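Long-range contacts in serine protease inhibitor (Thermoanaerobacter tengcongensis, PDB 2PEE), which probably inhibits serine-type endopeptidases as a thermophilic serpin, with an N terminus that serves to trap the metastable native state: residues I226-P231 and V360-P365; V179-E184 and T329-D334; A4-R9 and I135-F140; D171-I176 and G318-S323; I10-V15 and I126-Y131. The protein carries 1 engineered substitution. All coordinates share one frame; numbering follows the deposited sequence.

Contact 1: I226-P231 and V360-P365; sequences IGFVKP and VKLNRP. Engineered in segment 226-231: I226 (natural residue Val).
A first torsion of 65° sets CG of F228 between its own backbone N and carbonyl carbon and carries the ring to V360, whose two methyl branches divide the contact. In V360, CG1 stands opposite the backbone N (chi1 176°) and joins CB at the ring, while CG2 turns to G227 across the contact. V360 CB lies at the ring edge, in its plane, 3.7 Å from F228 CD2. CG2 of V360 packs 3.8 Å from G227 CA, and CD1 of I226, an engineered residue, reaches the same methyl at 4.0 Å. Beyond V360 the chain bends through an inverse gamma turn centred on L362, and L362 CD1 meets F228 CE2 at 3.8 Å. A276 and V274 of strand 270-288 add to the packing. No hydrogen bond joins the segments: the backbone of I226, G227 and F228 bonds instead to L243, I220 and A241. Strand 358-361 of the serpin C sheet, after the reactive-centre loop, and its following turn thus pack on B-sheet strand 225-231 through apolar groups.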
# COMPACT_ATOMS: atom_id res chain seq x y z
N ILE A 226 18.13 -7.12 11.49
CA ILE A 226 18.22 -8.36 10.74
C ILE A 226 16.83 -8.73 10.25
O ILE A 226 15.84 -8.14 10.70
CB ILE A 226 18.71 -9.54 11.60
CG1 ILE A 226 17.77 -9.75 12.78
CG2 ILE A 226 20.16 -9.32 12.03
CD1 ILE A 226 18.09 -10.96 13.62
N GLY A 227 16.74 -9.70 9.35
CA GLY A 227 15.44 -10.14 8.88
C GLY A 227 15.52 -11.11 7.73
O GLY A 227 16.60 -11.66 7.46
N PHE A 228 14.39 -11.34 7.05
CA PHE A 228 14.31 -12.36 6.01
C PHE A 228 13.27 -12.02 4.93
O PHE A 228 12.39 -11.18 5.13
CB PHE A 228 14.06 -13.76 6.60
CG PHE A 228 12.71 -13.89 7.29
CD1 PHE A 228 11.54 -14.08 6.55
CD2 PHE A 228 12.61 -13.81 8.67
CE1 PHE A 228 10.31 -14.19 7.18
CE2 PHE A 228 11.36 -13.90 9.30
CZ PHE A 228 10.22 -14.10 8.55
N VAL A 229 13.38 -12.67 3.78
CA VAL A 229 12.50 -12.43 2.65
C VAL A 229 11.88 -13.78 2.32
O VAL A 229 12.59 -14.76 2.22
CB VAL A 229 13.28 -11.83 1.45
CG1 VAL A 229 12.35 -11.43 0.32
CG2 VAL A 229 14.06 -10.61 1.92
N LYS A 230 10.57 -13.83 2.20
CA LYS A 230 9.84 -15.06 1.98
C LYS A 230 8.90 -14.88 0.79
O LYS A 230 7.98 -14.05 0.83
CB LYS A 230 9.03 -15.41 3.23
CG LYS A 230 8.29 -16.72 3.14
CD LYS A 230 7.49 -16.99 4.41
CE LYS A 230 6.77 -18.32 4.31
NZ LYS A 230 7.73 -19.43 4.02
N PRO A 231 9.14 -15.63 -0.28
CA PRO A 231 8.33 -15.43 -1.49
C PRO A 231 6.93 -16.02 -1.41
O PRO A 231 6.72 -17.00 -0.74
CB PRO A 231 9.14 -16.14 -2.59
CG PRO A 231 9.93 -17.18 -1.85
CD PRO A 231 10.19 -16.64 -0.46
N VAL A 360 15.98 -15.77 12.67
CA VAL A 360 15.14 -14.60 12.92
C VAL A 360 13.87 -15.03 13.61
O VAL A 360 13.04 -15.75 13.04
CB VAL A 360 14.81 -13.82 11.65
CG1 VAL A 360 13.87 -12.68 11.98
CG2 VAL A 360 16.07 -13.27 11.01
N LYS A 361 13.73 -14.60 14.85
CA LYS A 361 12.56 -14.86 15.63
C LYS A 361 11.87 -13.52 15.76
O LYS A 361 12.45 -12.57 16.29
CB LYS A 361 12.99 -15.41 16.99
CG LYS A 361 11.87 -16.00 17.83
CD LYS A 361 12.43 -16.84 18.97
CE LYS A 361 11.34 -17.30 19.92
NZ LYS A 361 10.43 -18.29 19.29
N LEU A 362 10.65 -13.42 15.24
CA LEU A 362 9.88 -12.18 15.32
C LEU A 362 9.12 -12.20 16.62
O LEU A 362 7.90 -12.36 16.68
CB LEU A 362 9.01 -11.97 14.08
CG LEU A 362 9.85 -11.92 12.79
CD1 LEU A 362 8.97 -12.07 11.59
CD2 LEU A 362 10.70 -10.66 12.69
N ASN A 363 9.93 -12.04 17.67
CA ASN A 363 9.63 -12.28 19.08
C ASN A 363 9.06 -11.02 19.74
O ASN A 363 8.48 -11.07 20.82
CB ASN A 363 10.96 -12.65 19.77
CG ASN A 363 10.78 -13.60 20.91
OD1 ASN A 363 9.66 -13.85 21.35
ND2 ASN A 363 11.89 -14.16 21.41
N ARG A 364 9.21 -9.89 19.04
CA ARG A 364 8.95 -8.55 19.57
C ARG A 364 8.65 -7.67 18.35
O ARG A 364 8.71 -8.18 17.23
CB ARG A 364 10.19 -8.06 20.31
CG ARG A 364 11.48 -8.14 19.50
CD ARG A 364 12.71 -7.77 20.33
NE ARG A 364 13.92 -8.13 19.61
CZ ARG A 364 14.56 -7.34 18.76
NH1 ARG A 364 14.12 -6.10 18.53
NH2 ARG A 364 15.64 -7.78 18.13
N PRO A 365 8.36 -6.36 18.55
CA PRO A 365 7.91 -5.52 17.42
C PRO A 365 8.85 -5.50 16.21
O PRO A 365 10.07 -5.54 16.37
CB PRO A 365 7.82 -4.12 18.04
CG PRO A 365 7.54 -4.39 19.48
CD PRO A 365 8.42 -5.59 19.80

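Contact 2: V179-E184 and T329-D334; sequences VAFDAE and TFISVD
V179-E184 and T329-D334 make a parallel strand-to-strand contact in the buried middle of the serpin's main sheet, and it is closed at one end while opening at the other. The strand axes come within 5.4 Å and run 20° apart. V179 and T329 form a parallel bridge with their CA atoms 4.9 Å apart, but at F181 and I331 the corresponding separation has grown to 6.8 Å. The backbone link is correspondingly slight: F330 N donates to V179 O over 3.5 Å, a weak and bent bond. Side chains supply the rest. On the face carrying V179 and T329, T329 CG2 meets V179 CB at 4.1 Å, and F380 covers both. With CG swung away from the backbone N (chi1 -173°), F181 brings CD2 to 4.2 Å from I331 CD1, a methyl that approaches the ring obliquely; Y232 makes an edge-to-face pair with the same ring. Where the strands diverge, T338, from the chain just past the second strand, accepts a bond from S332 OG and is weakly linked to F181 O. Two central parallel strands, parted toward one end, are consistent with the native serpin fold: inhibitory members of the family insert the reactive-centre loop between this pair as an additional strand when they trap a protease.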
# COMPACT_ATOMS: atom_id res chain seq x y z
N VAL A 179 -6.85 -1.43 -0.69
CA VAL A 179 -5.90 -2.40 -1.20
C VAL A 179 -6.02 -3.73 -0.48
O VAL A 179 -6.09 -3.77 0.75
CB VAL A 179 -4.44 -1.92 -1.14
CG1 VAL A 179 -3.57 -2.80 -2.03
CG2 VAL A 179 -4.32 -0.48 -1.60
N ALA A 180 -6.03 -4.81 -1.26
CA ALA A 180 -6.16 -6.15 -0.71
C ALA A 180 -5.30 -7.15 -1.44
O ALA A 180 -5.06 -7.04 -2.65
CB ALA A 180 -7.60 -6.58 -0.77
N PHE A 181 -4.87 -8.17 -0.71
CA PHE A 181 -3.91 -9.12 -1.23
C PHE A 181 -4.37 -10.54 -0.91
O PHE A 181 -4.66 -10.85 0.23
CB PHE A 181 -2.55 -8.82 -0.61
CG PHE A 181 -1.43 -9.62 -1.18
CD1 PHE A 181 -1.14 -9.59 -2.53
CD2 PHE A 181 -0.64 -10.40 -0.34
CE1 PHE A 181 -0.09 -10.34 -3.06
CE2 PHE A 181 0.43 -11.15 -0.86
CZ PHE A 181 0.70 -11.11 -2.23
N ASP A 182 -4.43 -11.39 -1.93
CA ASP A 182 -4.93 -12.75 -1.78
C ASP A 182 -3.95 -13.71 -2.43
O ASP A 182 -3.97 -13.87 -3.65
CB ASP A 182 -6.29 -12.86 -2.44
CG ASP A 182 -7.04 -14.11 -2.03
OD1 ASP A 182 -6.48 -15.00 -1.36
OD2 ASP A 182 -8.23 -14.19 -2.40
N ALA A 183 -3.12 -14.35 -1.63
CA ALA A 183 -1.97 -15.07 -2.16
C ALA A 183 -1.53 -16.26 -1.32
O ALA A 183 -1.73 -16.28 -0.11
CB ALA A 183 -0.83 -14.13 -2.31
N GLU A 184 -0.92 -17.24 -1.97
CA GLU A 184 -0.32 -18.35 -1.28
C GLU A 184 1.18 -18.16 -1.09
O GLU A 184 1.82 -17.50 -1.89
CB GLU A 184 -0.51 -19.58 -2.11
CG GLU A 184 -1.58 -20.48 -1.61
CD GLU A 184 -1.58 -21.78 -2.37
OE1 GLU A 184 -2.69 -22.26 -2.69
OE2 GLU A 184 -0.46 -22.31 -2.65
N THR A 329 -6.31 -0.50 4.07
CA THR A 329 -5.60 -1.69 3.68
C THR A 329 -5.91 -2.83 4.66
O THR A 329 -6.28 -2.58 5.80
CB THR A 329 -4.07 -1.45 3.70
OG1 THR A 329 -3.69 -0.89 4.97
CG2 THR A 329 -3.66 -0.50 2.59
N PHE A 330 -5.72 -4.07 4.20
CA PHE A 330 -5.93 -5.26 5.01
C PHE A 330 -4.89 -6.32 4.65
O PHE A 330 -4.72 -6.66 3.46
CB PHE A 330 -7.33 -5.83 4.78
CG PHE A 330 -7.55 -7.12 5.50
CD1 PHE A 330 -7.85 -7.13 6.87
CD2 PHE A 330 -7.42 -8.34 4.83
CE1 PHE A 330 -8.04 -8.34 7.56
CE2 PHE A 330 -7.59 -9.57 5.50
CZ PHE A 330 -7.90 -9.58 6.87
N ILE A 331 -4.20 -6.85 5.67
CA ILE A 331 -3.28 -7.97 5.48
C ILE A 331 -3.60 -9.15 6.40
O ILE A 331 -4.16 -8.97 7.49
CB ILE A 331 -1.78 -7.56 5.66
CG1 ILE A 331 -0.82 -8.65 5.12
CG2 ILE A 331 -1.45 -7.29 7.11
CD1 ILE A 331 -0.95 -8.94 3.62
N SER A 332 -3.22 -10.34 5.95
CA SER A 332 -3.39 -11.57 6.71
C SER A 332 -2.14 -12.41 6.48
O SER A 332 -1.74 -12.67 5.34
CB SER A 332 -4.64 -12.30 6.22
OG SER A 332 -4.92 -13.45 6.98
N VAL A 333 -1.48 -12.77 7.56
CA VAL A 333 -0.32 -13.65 7.46
C VAL A 333 -0.66 -14.93 8.20
O VAL A 333 -0.89 -14.92 9.41
CB VAL A 333 0.94 -12.96 7.98
CG1 VAL A 333 2.10 -13.95 8.06
CG2 VAL A 333 1.27 -11.75 7.10
N ASP A 334 -0.74 -16.02 7.46
CA ASP A 334 -1.21 -17.29 8.01
C ASP A 334 -0.48 -18.48 7.39
O ASP A 334 0.53 -18.31 6.70
CB ASP A 334 -2.72 -17.43 7.80
CG ASP A 334 -3.45 -17.92 9.04
OD1 ASP A 334 -3.17 -19.04 9.52
OD2 ASP A 334 -4.31 -17.15 9.54

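Contact 3: A4-R9 and I135-F140; sequences ANLMDR and IFKAAF
A short antiparallel strand pairing adds the N-terminal strand 4-5 to strand 134-138 of the main serpin sheet, and an Asx turn at N5 then bends the chain out of the strand. A4 and K137 are the hydrogen-bonded pair: A4 N donates to K137 O at 3.0 Å, and K137 N returns a bond of 3.1 Å to A4 O. N5 and F136 are the non-hydrogen-bonded pair; N5 CB lies 3.8 Å from F136 CE2, with the amide and ring planes 37° apart. W111 and W151 hold the F136 ring by a stack and an edge-to-face contact. Next along the chain, L6 N gives I135 O a nearly axial bond of 2.7 Å. The L6 methyls then part, CD1 going to I135 CG2 and CD2 resting 3.8 Å from K137 CG, while M7 CG reaches I135 CG1 at 3.9 Å. Such docking of the N terminus is consistent with its part in trapping the metastable native state. At the turn, D134 OD1 takes up N5 ND2; with N5 CG anti to the main-chain nitrogen (chi1 -160°), N5 OD1 receives M7 N at 3.1 Å, the donor standing 43° out of the carbonyl plane.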
# COMPACT_ATOMS: atom_id res chain seq x y z
N ALA A 4 -23.11 8.15 -9.97
CA ALA A 4 -22.91 7.94 -11.41
C ALA A 4 -21.43 7.87 -11.74
O ALA A 4 -20.68 8.79 -11.41
CB ALA A 4 -23.60 9.03 -12.21
N ASN A 5 -21.02 6.78 -12.39
CA ASN A 5 -19.64 6.63 -12.88
C ASN A 5 -19.45 7.47 -14.13
O ASN A 5 -20.02 7.17 -15.18
CB ASN A 5 -19.30 5.16 -13.19
CG ASN A 5 -17.80 4.89 -13.23
OD1 ASN A 5 -16.99 5.81 -13.44
ND2 ASN A 5 -17.42 3.63 -13.04
N LEU A 6 -18.66 8.53 -14.00
CA LEU A 6 -18.45 9.47 -15.09
C LEU A 6 -17.71 8.81 -16.24
O LEU A 6 -17.78 9.28 -17.38
CB LEU A 6 -17.66 10.69 -14.61
CG LEU A 6 -18.28 11.68 -13.62
CD1 LEU A 6 -17.22 12.68 -13.22
CD2 LEU A 6 -19.46 12.38 -14.21
N MET A 7 -17.03 7.71 -15.93
CA MET A 7 -16.17 7.03 -16.89
C MET A 7 -16.95 6.17 -17.89
O MET A 7 -16.44 5.86 -18.96
CB MET A 7 -15.09 6.21 -16.18
CG MET A 7 -14.14 7.03 -15.29
SD MET A 7 -13.36 8.38 -16.23
CE MET A 7 -12.23 7.47 -17.26
N ASP A 8 -18.19 5.82 -17.56
CA ASP A 8 -19.02 5.02 -18.46
C ASP A 8 -19.05 5.60 -19.87
O ASP A 8 -19.11 4.87 -20.86
CB ASP A 8 -20.43 4.91 -17.91
CG ASP A 8 -20.50 4.17 -16.59
OD1 ASP A 8 -19.62 3.32 -16.31
OD2 ASP A 8 -21.45 4.42 -15.84
N ARG A 9 -18.99 6.93 -19.94
CA ARG A 9 -19.14 7.70 -21.17
C ARG A 9 -17.85 7.66 -22.02
O ARG A 9 -17.90 7.79 -23.24
CB ARG A 9 -19.46 9.16 -20.79
CG ARG A 9 -20.16 9.98 -21.84
CD ARG A 9 -21.66 10.13 -21.53
N ILE A 135 -14.44 7.20 -11.43
CA ILE A 135 -14.58 8.59 -11.04
C ILE A 135 -16.09 8.81 -10.99
O ILE A 135 -16.79 8.59 -11.99
CB ILE A 135 -13.94 9.56 -12.10
CG1 ILE A 135 -12.49 9.18 -12.45
CG2 ILE A 135 -14.07 11.03 -11.70
CD1 ILE A 135 -11.46 9.33 -11.32
N PHE A 136 -16.59 9.21 -9.82
CA PHE A 136 -18.03 9.38 -9.61
C PHE A 136 -18.43 10.80 -9.26
O PHE A 136 -17.71 11.53 -8.58
CB PHE A 136 -18.54 8.49 -8.48
CG PHE A 136 -18.23 7.04 -8.64
CD1 PHE A 136 -17.04 6.51 -8.11
CD2 PHE A 136 -19.12 6.19 -9.27
CE1 PHE A 136 -16.73 5.15 -8.24
CE2 PHE A 136 -18.82 4.83 -9.41
CZ PHE A 136 -17.62 4.31 -8.88
N LYS A 137 -19.60 11.19 -9.74
CA LYS A 137 -20.28 12.32 -9.17
C LYS A 137 -21.42 11.72 -8.34
O LYS A 137 -22.00 10.70 -8.73
CB LYS A 137 -20.71 13.33 -10.24
CG LYS A 137 -21.74 12.86 -11.24
CD LYS A 137 -22.37 14.06 -11.94
CE LYS A 137 -23.32 13.62 -13.03
NZ LYS A 137 -24.51 14.50 -13.03
N ALA A 138 -21.69 12.32 -7.17
CA ALA A 138 -22.67 11.79 -6.23
C ALA A 138 -23.34 12.87 -5.39
O ALA A 138 -22.80 13.96 -5.21
CB ALA A 138 -22.03 10.76 -5.33
N ALA A 139 -24.52 12.55 -4.87
CA ALA A 139 -25.26 13.44 -3.97
C ALA A 139 -24.46 13.85 -2.73
O ALA A 139 -24.56 15.00 -2.28
CB ALA A 139 -26.57 12.78 -3.55
N PHE A 140 -23.66 12.92 -2.21
CA PHE A 140 -22.88 13.10 -0.97
C PHE A 140 -23.80 13.14 0.26
O PHE A 140 -23.53 13.86 1.23
CB PHE A 140 -21.97 14.34 -1.03
CG PHE A 140 -20.57 14.05 -1.50
CD1 PHE A 140 -20.33 13.30 -2.67
CD2 PHE A 140 -19.48 14.55 -0.79
CE1 PHE A 140 -19.02 13.04 -3.10
CE2 PHE A 140 -18.17 14.30 -1.22
CZ PHE A 140 -17.94 13.54 -2.38

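Contact 4: D171-I176 and G318-S323; sequences DVMYLI and GNLYIS
Hydrogen bonds gather at S323, through both main chain and hydroxyl. S323 N donates to M173 O at 3.0 Å, and S323 OG accepts V172 N at 3.3 Å, with a weak further bond from OG to D171 OD1. The other carboxylate oxygen, D171 OD2, takes a weak bond from Y174 OH, while Y321 OH is bound to E170 O. With an alanine in place of S323, V172 N would probably lose its acceptor, and D171 OD1 its weak bond. Apolar contacts come from V172, M173 and L175. V172 CG2 approaches the Y321 ring 3.7 Å from CD2, the side chains crossing at about a right angle, and also touches L320 CD2 at 4.0 Å. Fully extended (chi1 -179°), M173 carries SD to within 3.9 Å of I322 CG1, which L175 CD1 meets too. Polar bonds thus fix the start of strand 173-183, central in the main serpin sheet, to the loop entering parallel strand 324-333, with mostly buried apolar groups packed alongside.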
# COMPACT_ATOMS: atom_id res chain seq x y z
N ASP A 171 -17.92 19.01 2.33
CA ASP A 171 -17.06 18.09 1.56
C ASP A 171 -17.50 18.11 0.11
O ASP A 171 -18.71 18.12 -0.18
CB ASP A 171 -17.12 16.64 2.06
CG ASP A 171 -16.45 16.44 3.41
OD1 ASP A 171 -15.66 17.30 3.86
OD2 ASP A 171 -16.74 15.40 4.03
N VAL A 172 -16.52 18.11 -0.79
CA VAL A 172 -16.80 18.19 -2.23
C VAL A 172 -16.03 17.12 -3.04
O VAL A 172 -16.37 16.86 -4.19
CB VAL A 172 -16.58 19.65 -2.81
CG1 VAL A 172 -17.36 20.68 -2.04
CG2 VAL A 172 -15.11 20.05 -2.83
N MET A 173 -15.02 16.51 -2.42
CA MET A 173 -14.10 15.65 -3.16
C MET A 173 -13.36 14.68 -2.25
O MET A 173 -12.71 15.11 -1.28
CB MET A 173 -13.10 16.53 -3.90
CG MET A 173 -12.07 15.81 -4.74
SD MET A 173 -10.98 17.03 -5.52
CE MET A 173 -10.05 15.96 -6.61
N TYR A 174 -13.46 13.39 -2.55
CA TYR A 174 -12.71 12.36 -1.85
C TYR A 174 -11.86 11.59 -2.82
O TYR A 174 -12.29 11.31 -3.96
CB TYR A 174 -13.62 11.32 -1.22
CG TYR A 174 -14.46 11.77 -0.08
CD1 TYR A 174 -15.82 11.51 -0.07
CD2 TYR A 174 -13.90 12.43 1.00
CE1 TYR A 174 -16.61 11.91 0.97
CE2 TYR A 174 -14.69 12.83 2.06
CZ TYR A 174 -16.04 12.57 2.03
OH TYR A 174 -16.85 12.97 3.07
N LEU A 175 -10.67 11.21 -2.37
CA LEU A 175 -9.90 10.15 -3.01
C LEU A 175 -10.10 8.93 -2.15
O LEU A 175 -9.93 9.00 -0.94
CB LEU A 175 -8.43 10.49 -3.07
CG LEU A 175 -7.88 11.32 -4.23
CD1 LEU A 175 -8.57 12.69 -4.39
CD2 LEU A 175 -6.36 11.50 -4.00
N ILE A 176 -10.48 7.81 -2.77
CA ILE A 176 -10.66 6.56 -2.04
C ILE A 176 -9.63 5.53 -2.51
O ILE A 176 -9.50 5.26 -3.70
CB ILE A 176 -12.10 6.01 -2.21
CG1 ILE A 176 -13.15 7.07 -1.82
CG2 ILE A 176 -12.30 4.73 -1.42
CD1 ILE A 176 -13.08 7.55 -0.38
N GLY A 318 -18.43 27.65 -5.01
CA GLY A 318 -17.34 27.29 -4.10
C GLY A 318 -16.02 27.19 -4.85
O GLY A 318 -15.74 27.98 -5.76
N ASN A 319 -15.20 26.21 -4.48
CA ASN A 319 -13.86 26.03 -5.06
C ASN A 319 -13.30 24.68 -4.67
O ASN A 319 -13.14 24.41 -3.49
CB ASN A 319 -12.92 27.15 -4.59
CG ASN A 319 -11.53 27.00 -5.17
OD1 ASN A 319 -11.24 27.53 -6.24
ND2 ASN A 319 -10.68 26.26 -4.47
N LEU A 320 -12.97 23.84 -5.66
CA LEU A 320 -12.64 22.44 -5.41
C LEU A 320 -11.38 22.21 -4.59
O LEU A 320 -10.32 22.74 -4.90
CB LEU A 320 -12.52 21.68 -6.72
CG LEU A 320 -13.84 21.17 -7.30
CD1 LEU A 320 -13.74 21.08 -8.80
CD2 LEU A 320 -14.19 19.82 -6.69
N TYR A 321 -11.53 21.40 -3.55
CA TYR A 321 -10.46 21.08 -2.62
C TYR A 321 -10.64 19.64 -2.15
O TYR A 321 -11.77 19.14 -2.11
CB TYR A 321 -10.49 22.04 -1.42
CG TYR A 321 -11.59 21.73 -0.41
CD1 TYR A 321 -11.30 20.99 0.74
CD2 TYR A 321 -12.91 22.14 -0.63
CE1 TYR A 321 -12.28 20.68 1.65
CE2 TYR A 321 -13.90 21.83 0.28
CZ TYR A 321 -13.58 21.10 1.42
OH TYR A 321 -14.53 20.77 2.34
N ILE A 322 -9.54 18.95 -1.81
CA ILE A 322 -9.66 17.57 -1.30
C ILE A 322 -10.03 17.57 0.16
O ILE A 322 -9.28 18.07 0.99
CB ILE A 322 -8.38 16.73 -1.48
CG1 ILE A 322 -8.04 16.60 -2.96
CG2 ILE A 322 -8.58 15.35 -0.87
CD1 ILE A 322 -6.60 16.26 -3.19
N SER A 323 -11.19 17.00 0.47
CA SER A 323 -11.68 16.92 1.83
C SER A 323 -10.91 15.85 2.60
O SER A 323 -10.40 16.11 3.69
CB SER A 323 -13.18 16.65 1.86
OG SER A 323 -13.89 17.65 1.12

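Contact 5: I10-V15 and I126-Y131; sequences IKANPV and IIADYY. With SO4 (sulfate ion), chain C.
Three flat groups organise the contact: the D129 carboxylate, the N13 amide and the Y130 ring. The carboxylate and amide planes are turned 47° from each other. N13 N reaches D129 OD1 at 2.7 Å from above the carboxylate plane, 41° out of it, and N13 ND2 adds a weak bond of 3.1 Å to D129 OD2. Against the Y130 ring lies V15 CG1, in an off-centre CH-pi contact 4.0 Å from the centroid; the same methyl also packs 3.8 Å from D129 CB. The aspartate's first torsion, chi1 -64°, sets CG opposite the carbonyl carbon, turned to the N13 backbone. Q125 NE2 is a second donor to D129 OD1 and also binds K11 O. Were D129 an alanine, N13 N, N13 ND2 and Q125 would probably be left without their carboxylate acceptor, and the loop less firmly fixed at N13. One water bridges N13 O and D129 O, and I10 CG2 rests 3.5 Å from A128 CB. A sulfate, probably from the crystallisation liquor, accepts A12 N at its O3 over 2.9 Å. The loop 10-15 thus lies along the end of helix 121-130. V15 also touches Y90 of helix 82-95, and I127 turns to M59 of helix 50-61.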
# COMPACT_ATOMS: atom_id res chain seq x y z
N ILE A 10 -16.72 7.47 -21.34
CA ILE A 10 -15.40 7.75 -21.88
C ILE A 10 -14.74 6.51 -22.49
O ILE A 10 -14.74 5.44 -21.87
CB ILE A 10 -14.51 8.37 -20.75
CG1 ILE A 10 -15.14 9.67 -20.20
CG2 ILE A 10 -13.06 8.59 -21.17
CD1 ILE A 10 -15.13 10.84 -21.18
N LYS A 11 -14.17 6.63 -23.69
CA LYS A 11 -13.39 5.52 -24.24
C LYS A 11 -11.87 5.77 -24.27
O LYS A 11 -11.39 6.75 -24.83
CB LYS A 11 -13.90 5.09 -25.62
CG LYS A 11 -15.17 4.24 -25.54
CD LYS A 11 -15.50 3.62 -26.89
CE LYS A 11 -16.98 3.26 -27.00
NZ LYS A 11 -17.32 2.84 -28.39
N ALA A 12 -11.13 4.86 -23.65
CA ALA A 12 -9.67 4.88 -23.67
C ALA A 12 -9.08 4.94 -25.10
O ALA A 12 -9.55 4.24 -26.00
CB ALA A 12 -9.16 3.67 -22.94
N ASN A 13 -8.09 5.79 -25.31
CA ASN A 13 -7.25 5.71 -26.51
C ASN A 13 -6.04 4.83 -26.25
O ASN A 13 -5.58 4.72 -25.10
CB ASN A 13 -6.66 7.07 -26.93
CG ASN A 13 -7.67 8.22 -26.88
OD1 ASN A 13 -8.76 8.13 -27.46
ND2 ASN A 13 -7.28 9.33 -26.22
N PRO A 14 -5.50 4.24 -27.32
CA PRO A 14 -4.22 3.55 -27.22
C PRO A 14 -3.13 4.51 -26.73
O PRO A 14 -3.15 5.68 -27.10
CB PRO A 14 -3.93 3.11 -28.65
CG PRO A 14 -5.01 3.61 -29.49
CD PRO A 14 -6.09 4.16 -28.66
N VAL A 15 -2.22 4.04 -25.88
CA VAL A 15 -1.11 4.88 -25.41
C VAL A 15 0.25 4.23 -25.63
O VAL A 15 0.35 3.03 -25.69
CB VAL A 15 -1.24 5.25 -23.92
CG1 VAL A 15 -2.45 6.08 -23.69
CG2 VAL A 15 -1.30 4.01 -23.04
N ILE A 126 -7.61 11.45 -19.62
CA ILE A 126 -6.34 11.04 -19.08
C ILE A 126 -6.53 9.82 -18.18
O ILE A 126 -5.75 8.86 -18.30
CB ILE A 126 -5.61 12.18 -18.35
CG1 ILE A 126 -5.15 13.22 -19.37
CG2 ILE A 126 -4.39 11.66 -17.57
CD1 ILE A 126 -4.68 14.54 -18.77
N ILE A 127 -7.56 9.85 -17.33
CA ILE A 127 -7.89 8.71 -16.45
C ILE A 127 -8.17 7.41 -17.23
O ILE A 127 -7.69 6.32 -16.86
CB ILE A 127 -9.10 9.00 -15.54
CG1 ILE A 127 -8.90 10.30 -14.71
CG2 ILE A 127 -9.43 7.80 -14.67
CD1 ILE A 127 -7.58 10.37 -13.89
N ALA A 128 -8.94 7.52 -18.32
CA ALA A 128 -9.24 6.38 -19.17
C ALA A 128 -7.99 5.81 -19.82
O ALA A 128 -7.82 4.59 -19.91
CB ALA A 128 -10.21 6.77 -20.21
N ASP A 129 -7.12 6.70 -20.29
CA ASP A 129 -5.96 6.31 -21.07
C ASP A 129 -4.87 5.67 -20.21
O ASP A 129 -4.27 4.70 -20.64
CB ASP A 129 -5.40 7.52 -21.82
CG ASP A 129 -6.38 8.08 -22.86
OD1 ASP A 129 -7.36 7.41 -23.22
OD2 ASP A 129 -6.16 9.21 -23.34
N TYR A 130 -4.64 6.20 -19.01
CA TYR A 130 -3.48 5.79 -18.21
C TYR A 130 -3.81 5.09 -16.92
O TYR A 130 -2.98 4.38 -16.41
CB TYR A 130 -2.54 6.98 -17.92
CG TYR A 130 -1.95 7.58 -19.15
CD1 TYR A 130 -2.47 8.77 -19.70
CD2 TYR A 130 -0.93 6.94 -19.82
CE1 TYR A 130 -1.94 9.32 -20.87
CE2 TYR A 130 -0.40 7.47 -21.00
CZ TYR A 130 -0.91 8.65 -21.52
OH TYR A 130 -0.36 9.14 -22.68
N TYR A 131 -5.02 5.26 -16.39
CA TYR A 131 -5.30 4.79 -15.03
C TYR A 131 -6.40 3.76 -14.89
O TYR A 131 -6.28 2.83 -14.11
CB TYR A 131 -5.59 5.99 -14.11
CG TYR A 131 -4.36 6.81 -13.86
CD1 TYR A 131 -4.08 7.92 -14.65
CD2 TYR A 131 -3.43 6.45 -12.88
CE1 TYR A 131 -2.94 8.67 -14.43
CE2 TYR A 131 -2.29 7.18 -12.66
CZ TYR A 131 -2.05 8.29 -13.44
OH TYR A 131 -0.92 9.03 -13.22
S SO4 C . -12.70 1.24 -22.70
O1 SO4 C . -11.60 0.40 -22.21
O2 SO4 C . -12.82 1.14 -24.15
O3 SO4 C . -12.46 2.65 -22.39
O4 SO4 C . -13.93 0.79 -22.05
O HOH W 1 -5.15 3.56 -22.91

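How the contacts relate
Contacts 1, 2 and 4 are buried, whereas contacts 3 and 5 are only partly buried, nearer the surface, and share the N-terminal chain. Chemistry follows place: contact 1 is wholly apolar, contact 2 is a sparse parallel pairing, and contact 3 is a short antiparallel pairing at the edge of the main sheet. Contacts 4 and 5 join loops to a strand start and a helix end, and both use a side chain to take a main-chain N-H. Contacts 2 and 4 occupy different parts of strand 173-183, their centres about 30 Å apart. F140 packs on Y174 to join contacts 3 and 4, and M7 on A128 joins 3 and 5; contact 1 lies across the chain's centre from these three.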